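Local structure of sialyltransferase 0160 (Photobacterium damselae, 4R84) at residues L129-D143 / W322-F336. The protein probably transfers sialic acid from a CMP-activated donor to an acceptor sugar, as a bacterial sialyltransferase of the GT-B structural group. Sequence-based numbering, arbitrary orientation.
Sequences LPSLQQLIHIIQAKD and WDEFAKLSDSQQTLF
Phe336 pushes its ring as a knob into a hole formed by Leu132, Leu135, Ile136 and Ile139. CD1 of Ile136 lies over one face of the ring, 3.5 Å from Phe336 CD1, while Ile139 CD1 meets the edge and reaches Phe336 CB at 3.7 Å. Leu135 CD2 approaches obliquely, and Leu132 CD2 meets the far end of the ring, 4.1 Å from Phe336 CZ. A chi1 of 176°, which sets CG opposite the backbone N, turns the ring of Phe336 to helix 129-143. The same Ile136 CD1 touches Leu328 CD1 and the edge of the Phe325 ring, and so joins residues 324-328 to helix 330-336. The two helices run roughly antiparallel, 140° between their directions and 10.5 Å between axes at closest approach. Helix 129-143 packs its other side on strands 106-125 and 149-154 of the mixed sheet in the Rossmann-like half of this GT-B fold; the 322-336 segment lies against the side turned away from those strands. Leu132 also touches Glu434 and Val435 of helix 434-438, and its side chain lies about 7 Å from the bound CMP-sugar analogue. Farther along, Ile139 CG2 lies against Gln332 CG at 3.6 Å, the two side chains running alongside with opposed directions. Gln332 OE1 accepts the N-H of Ser329, the N-cap residue, in the carbonyl plane and on a lone pair (N to OE1 2.9 Å), which helps fix the amide; its NE2 donates to a water that also binds Ile139 O and Asp143 OD1. Another water links Gln140 NE2 to Glu324 O. Gln133 bends at chi2 (-85°), bringing NE2 to 3.7 Å from Trp322 CZ3, its amide nearly perpendicular to the indole, and that NE2 donates to Pro321 O.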
loop_
_atom_site.group_PDB
_atom_site.type_symbol
_atom_site.label_atom_id
_atom_site.label_comp_id
_atom_site.label_asym_id
_atom_site.label_seq_id
_atom_site.Cartn_x
_atom_site.Cartn_y
_atom_site.Cartn_z
ATOM N N LEU A 129 4.557 -3.829 -4.270
ATOM C CA LEU A 129 4.660 -2.808 -3.233
ATOM C C LEU A 129 3.296 -2.163 -2.875
ATOM O O LEU A 129 2.942 -2.115 -1.696
ATOM C CB LEU A 129 5.686 -1.742 -3.670
ATOM C CG LEU A 129 5.991 -0.705 -2.586
ATOM C CD1 LEU A 129 6.320 -1.409 -1.271
ATOM C CD2 LEU A 129 7.125 0.206 -3.056
ATOM N N PRO A 130 2.504 -1.730 -3.876
ATOM C CA PRO A 130 1.180 -1.205 -3.502
ATOM C C PRO A 130 0.333 -2.231 -2.777
ATOM O O PRO A 130 -0.296 -1.909 -1.772
ATOM C CB PRO A 130 0.559 -0.821 -4.856
ATOM C CG PRO A 130 1.777 -0.524 -5.733
ATOM C CD PRO A 130 2.749 -1.595 -5.327
ATOM N N SER A 131 0.339 -3.473 -3.244
ATOM C CA SER A 131 -0.462 -4.506 -2.571
ATOM C C SER A 131 -0.007 -4.743 -1.122
ATOM O O SER A 131 -0.840 -4.913 -0.236
ATOM C CB SER A 131 -0.409 -5.823 -3.351
ATOM O OG SER A 131 -0.911 -5.639 -4.659
ATOM N N LEU A 132 1.304 -4.752 -0.884
ATOM C CA LEU A 132 1.834 -4.987 0.452
ATOM C C LEU A 132 1.475 -3.839 1.403
ATOM O O LEU A 132 1.094 -4.072 2.550
ATOM C CB LEU A 132 3.354 -5.189 0.404
ATOM C CG LEU A 132 3.821 -6.447 -0.346
ATOM C CD1 LEU A 132 5.336 -6.411 -0.526
ATOM C CD2 LEU A 132 3.433 -7.692 0.419
ATOM N N GLN A 133 1.580 -2.607 0.923
ATOM C CA GLN A 133 1.180 -1.437 1.713
ATOM C C GLN A 133 -0.302 -1.500 2.025
ATOM O O GLN A 133 -0.729 -1.229 3.145
ATOM C CB GLN A 133 1.476 -0.150 0.960
ATOM C CG GLN A 133 2.959 0.165 0.859
ATOM C CD GLN A 133 3.503 0.894 2.076
ATOM O OE1 GLN A 133 2.792 1.659 2.735
ATOM N NE2 GLN A 133 4.782 0.671 2.375
ATOM N N GLN A 134 -1.073 -1.872 1.017
ATOM C CA GLN A 134 -2.520 -1.966 1.167
ATOM C C GLN A 134 -2.883 -3.063 2.157
ATOM O O GLN A 134 -3.814 -2.905 2.939
ATOM C CB GLN A 134 -3.160 -2.207 -0.198
ATOM C CG GLN A 134 -3.096 -0.971 -1.117
ATOM C CD GLN A 134 -3.392 -1.311 -2.556
ATOM O OE1 GLN A 134 -4.003 -2.334 -2.843
ATOM N NE2 GLN A 134 -2.934 -0.461 -3.478
ATOM N N LEU A 135 -2.148 -4.177 2.139
ATOM C CA LEU A 135 -2.446 -5.269 3.057
ATOM C C LEU A 135 -2.258 -4.823 4.509
ATOM O O LEU A 135 -3.066 -5.168 5.376
ATOM C CB LEU A 135 -1.576 -6.493 2.769
ATOM C CG LEU A 135 -1.787 -7.677 3.706
ATOM C CD1 LEU A 135 -3.262 -8.121 3.744
ATOM C CD2 LEU A 135 -0.888 -8.828 3.250
ATOM N N ILE A 136 -1.201 -4.064 4.778
ATOM C CA ILE A 136 -1.006 -3.536 6.127
ATOM C C ILE A 136 -2.176 -2.644 6.511
ATOM O O ILE A 136 -2.737 -2.758 7.612
ATOM C CB ILE A 136 0.293 -2.719 6.239
ATOM C CG1 ILE A 136 1.514 -3.595 5.938
ATOM C CG2 ILE A 136 0.366 -2.049 7.628
ATOM C CD1 ILE A 136 1.886 -4.530 7.046
ATOM N N HIS A 137 -2.595 -1.799 5.577
ATOM C CA HIS A 137 -3.701 -0.894 5.860
ATOM C C HIS A 137 -4.988 -1.668 6.163
ATOM O O HIS A 137 -5.736 -1.314 7.092
ATOM C CB HIS A 137 -3.936 0.059 4.693
ATOM C CG HIS A 137 -5.124 0.946 4.896
ATOM N ND1 HIS A 137 -5.064 2.105 5.641
ATOM C CD2 HIS A 137 -6.416 0.812 4.506
ATOM C CE1 HIS A 137 -6.263 2.665 5.671
ATOM N NE2 HIS A 137 -7.099 1.899 4.990
ATOM N N ILE A 138 -5.237 -2.721 5.384
ATOM C CA ILE A 138 -6.417 -3.572 5.568
ATOM C C ILE A 138 -6.412 -4.219 6.948
ATOM O O ILE A 138 -7.439 -4.279 7.630
ATOM C CB ILE A 138 -6.491 -4.662 4.466
ATOM C CG1 ILE A 138 -6.933 -4.026 3.145
ATOM C CG2 ILE A 138 -7.450 -5.783 4.851
ATOM C CD1 ILE A 138 -6.912 -4.955 1.919
ATOM N N ILE A 139 -5.253 -4.700 7.371
ATOM C CA ILE A 139 -5.174 -5.358 8.665
ATOM C C ILE A 139 -5.496 -4.368 9.785
ATOM O O ILE A 139 -6.229 -4.706 10.725
ATOM C CB ILE A 139 -3.797 -6.002 8.855
ATOM C CG1 ILE A 139 -3.678 -7.189 7.903
ATOM C CG2 ILE A 139 -3.615 -6.484 10.301
ATOM C CD1 ILE A 139 -2.231 -7.684 7.744
ATOM N N GLN A 140 -4.996 -3.141 9.660
ATOM C CA GLN A 140 -5.331 -2.084 10.614
ATOM C C GLN A 140 -6.818 -1.745 10.538
ATOM O O GLN A 140 -7.488 -1.584 11.557
ATOM C CB GLN A 140 -4.535 -0.809 10.343
ATOM C CG GLN A 140 -3.001 -0.930 10.460
ATOM C CD GLN A 140 -2.284 0.245 9.781
ATOM O OE1 GLN A 140 -2.874 0.957 8.969
ATOM N NE2 GLN A 140 -1.012 0.441 10.107
ATOM N N ALA A 141 -7.314 -1.614 9.315
ATOM C CA ALA A 141 -8.684 -1.136 9.088
ATOM C C ALA A 141 -9.764 -2.125 9.514
ATOM O O ALA A 141 -10.890 -1.714 9.834
ATOM C CB ALA A 141 -8.865 -0.760 7.607
ATOM N N LYS A 142 -9.451 -3.418 9.490
ATOM C CA LYS A 142 -10.394 -4.425 9.958
ATOM C C LYS A 142 -10.688 -4.198 11.440
ATOM O O LYS A 142 -11.812 -4.411 11.905
ATOM C CB LYS A 142 -9.860 -5.843 9.723
ATOM C CG LYS A 142 -10.675 -6.918 10.442
ATOM C CD LYS A 142 -12.099 -6.987 9.930
ATOM C CE LYS A 142 -12.981 -7.828 10.854
ATOM N NZ LYS A 142 -12.376 -9.123 11.276
ATOM N N ASP A 143 -9.670 -3.776 12.184
ATOM C CA ASP A 143 -9.854 -3.507 13.603
ATOM C C ASP A 143 -10.498 -2.157 13.829
ATOM O O ASP A 143 -11.367 -2.028 14.692
ATOM C CB ASP A 143 -8.527 -3.581 14.364
ATOM C CG ASP A 143 -8.171 -4.996 14.770
ATOM O OD1 ASP A 143 -8.666 -5.952 14.128
ATOM O OD2 ASP A 143 -7.431 -5.151 15.767
ATOM N N TRP A 322 7.801 2.714 6.029
ATOM C CA TRP A 322 8.400 1.383 5.983
ATOM C C TRP A 322 8.252 0.638 7.293
ATOM O O TRP A 322 8.631 -0.526 7.396
ATOM C CB TRP A 322 9.887 1.462 5.621
ATOM C CG TRP A 322 10.171 2.297 4.417
ATOM C CD1 TRP A 322 11.057 3.325 4.328
ATOM C CD2 TRP A 322 9.538 2.201 3.134
ATOM N NE1 TRP A 322 11.038 3.860 3.063
ATOM C CE2 TRP A 322 10.110 3.190 2.313
ATOM C CE3 TRP A 322 8.545 1.371 2.599
ATOM C CZ2 TRP A 322 9.730 3.368 0.987
ATOM C CZ3 TRP A 322 8.171 1.547 1.288
ATOM C CH2 TRP A 322 8.760 2.539 0.494
ATOM N N ASP A 323 7.693 1.302 8.294
ATOM C CA ASP A 323 7.731 0.752 9.641
ATOM C C ASP A 323 6.367 0.397 10.223
ATOM O O ASP A 323 6.239 0.192 11.428
ATOM C CB ASP A 323 8.437 1.739 10.571
ATOM C CG ASP A 323 7.728 3.073 10.641
ATOM O OD1 ASP A 323 6.868 3.337 9.770
ATOM O OD2 ASP A 323 8.030 3.861 11.563
ATOM N N GLU A 324 5.349 0.294 9.384
ATOM C CA GLU A 324 4.013 0.059 9.928
ATOM C C GLU A 324 3.814 -1.381 10.416
ATOM O O GLU A 324 3.034 -1.632 11.340
ATOM C CB GLU A 324 2.957 0.427 8.886
ATOM C CG GLU A 324 2.788 1.928 8.736
ATOM C CD GLU A 324 1.617 2.307 7.850
ATOM O OE1 GLU A 324 1.109 1.435 7.114
ATOM O OE2 GLU A 324 1.201 3.482 7.897
ATOM N N PHE A 325 4.506 -2.326 9.782
ATOM C CA PHE A 325 4.424 -3.729 10.178
ATOM C C PHE A 325 4.775 -3.922 11.649
ATOM O O PHE A 325 4.088 -4.637 12.378
ATOM C CB PHE A 325 5.354 -4.576 9.297
ATOM C CG PHE A 325 5.444 -6.021 9.704
ATOM C CD1 PHE A 325 4.499 -6.938 9.285
ATOM C CD2 PHE A 325 6.507 -6.470 10.472
ATOM C CE1 PHE A 325 4.607 -8.276 9.641
ATOM C CE2 PHE A 325 6.620 -7.813 10.832
ATOM C CZ PHE A 325 5.675 -8.709 10.421
ATOM N N ALA A 326 5.857 -3.277 12.069
ATOM C CA ALA A 326 6.372 -3.423 13.422
ATOM C C ALA A 326 5.420 -2.844 14.461
ATOM O O ALA A 326 5.475 -3.232 15.628
ATOM C CB ALA A 326 7.740 -2.763 13.536
ATOM N N LYS A 327 4.556 -1.922 14.034
ATOM C CA LYS A 327 3.585 -1.293 14.932
ATOM C C LYS A 327 2.311 -2.127 15.013
ATOM O O LYS A 327 1.439 -1.876 15.847
ATOM C CB LYS A 327 3.229 0.119 14.463
ATOM C CG LYS A 327 4.378 1.100 14.383
ATOM C CD LYS A 327 3.867 2.461 13.911
ATOM C CE LYS A 327 5.006 3.392 13.525
ATOM N NZ LYS A 327 5.945 3.657 14.650
ATOM N N LEU A 328 2.195 -3.121 14.140
ATOM C CA LEU A 328 1.082 -4.047 14.238
ATOM C C LEU A 328 1.264 -4.885 15.492
ATOM O O LEU A 328 2.379 -5.027 16.006
ATOM C CB LEU A 328 0.989 -4.956 12.998
ATOM C CG LEU A 328 0.621 -4.338 11.642
ATOM C CD1 LEU A 328 0.741 -5.398 10.561
ATOM C CD2 LEU A 328 -0.801 -3.786 11.667
ATOM N N SER A 329 0.163 -5.425 15.999
ATOM C CA SER A 329 0.225 -6.387 17.091
ATOM C C SER A 329 0.875 -7.669 16.600
ATOM O O SER A 329 0.972 -7.890 15.392
ATOM C CB SER A 329 -1.166 -6.691 17.613
ATOM O OG SER A 329 -1.831 -7.578 16.727
ATOM N N ASP A 330 1.291 -8.528 17.525
ATOM C CA ASP A 330 1.926 -9.783 17.137
ATOM C C ASP A 330 1.026 -10.656 16.253
ATOM O O ASP A 330 1.484 -11.202 15.233
ATOM C CB ASP A 330 2.343 -10.573 18.379
ATOM C CG ASP A 330 3.518 -9.940 19.109
ATOM O OD1 ASP A 330 4.279 -9.178 18.470
ATOM O OD2 ASP A 330 3.677 -10.203 20.321
ATOM N N SER A 331 -0.248 -10.759 16.623
ATOM C CA SER A 331 -1.200 -11.582 15.881
ATOM C C SER A 331 -1.429 -11.012 14.479
ATOM O O SER A 331 -1.547 -11.759 13.504
ATOM C CB SER A 331 -2.533 -11.699 16.641
ATOM O OG SER A 331 -3.160 -10.437 16.825
ATOM N N GLN A 332 -1.487 -9.688 14.389
ATOM C CA GLN A 332 -1.623 -9.006 13.112
ATOM C C GLN A 332 -0.394 -9.231 12.215
ATOM O O GLN A 332 -0.528 -9.421 10.997
ATOM C CB GLN A 332 -1.835 -7.515 13.332
ATOM C CG GLN A 332 -3.216 -7.171 13.861
ATOM C CD GLN A 332 -3.341 -5.702 14.163
ATOM O OE1 GLN A 332 -2.388 -5.068 14.609
ATOM N NE2 GLN A 332 -4.506 -5.138 13.883
ATOM N N GLN A 333 0.788 -9.213 12.827
ATOM C CA GLN A 333 2.035 -9.472 12.096
ATOM C C GLN A 333 2.017 -10.894 11.535
ATOM O O GLN A 333 2.389 -11.126 10.375
ATOM C CB GLN A 333 3.264 -9.263 12.991
ATOM C CG GLN A 333 3.517 -7.817 13.377
ATOM C CD GLN A 333 4.813 -7.639 14.165
ATOM O OE1 GLN A 333 5.676 -8.515 14.168
ATOM N NE2 GLN A 333 4.934 -6.513 14.858
ATOM N N THR A 334 1.566 -11.844 12.356
ATOM C CA THR A 334 1.474 -13.236 11.935
ATOM C C THR A 334 0.550 -13.403 10.734
ATOM O O THR A 334 0.830 -14.196 9.831
ATOM C CB THR A 334 0.969 -14.129 13.086
ATOM O OG1 THR A 334 1.924 -14.102 14.155
ATOM C CG2 THR A 334 0.796 -15.565 12.621
ATOM N N LEU A 335 -0.555 -12.662 10.732
ATOM C CA LEU A 335 -1.501 -12.700 9.616
ATOM C C LEU A 335 -0.884 -12.153 8.320
ATOM O O LEU A 335 -1.045 -12.747 7.250
ATOM C CB LEU A 335 -2.774 -11.924 9.964
ATOM C CG LEU A 335 -3.849 -11.828 8.875
ATOM C CD1 LEU A 335 -4.201 -13.185 8.279
ATOM C CD2 LEU A 335 -5.088 -11.143 9.427
ATOM N N PHE A 336 -0.215 -11.007 8.414
ATOM C CA PHE A 336 0.475 -10.434 7.257
ATOM C C PHE A 336 1.463 -11.444 6.681
ATOM O O PHE A 336 1.467 -11.693 5.479
ATOM C CB PHE A 336 1.206 -9.153 7.642
ATOM C CG PHE A 336 2.014 -8.548 6.527
ATOM C CD1 PHE A 336 1.444 -7.667 5.638
ATOM C CD2 PHE A 336 3.361 -8.844 6.396
ATOM C CE1 PHE A 336 2.191 -7.094 4.618
ATOM C CE2 PHE A 336 4.102 -8.289 5.377
ATOM C CZ PHE A 336 3.520 -7.409 4.496
HETATM O O HOH W 1 2.547 0.198 5.341
HETATM O O HOH W 2 -0.558 0.915 4.796
HETATM O O HOH W 3 -6.727 -6.808 12.343
HETATM O O HOH W 4 0.832 -0.367 12.019
#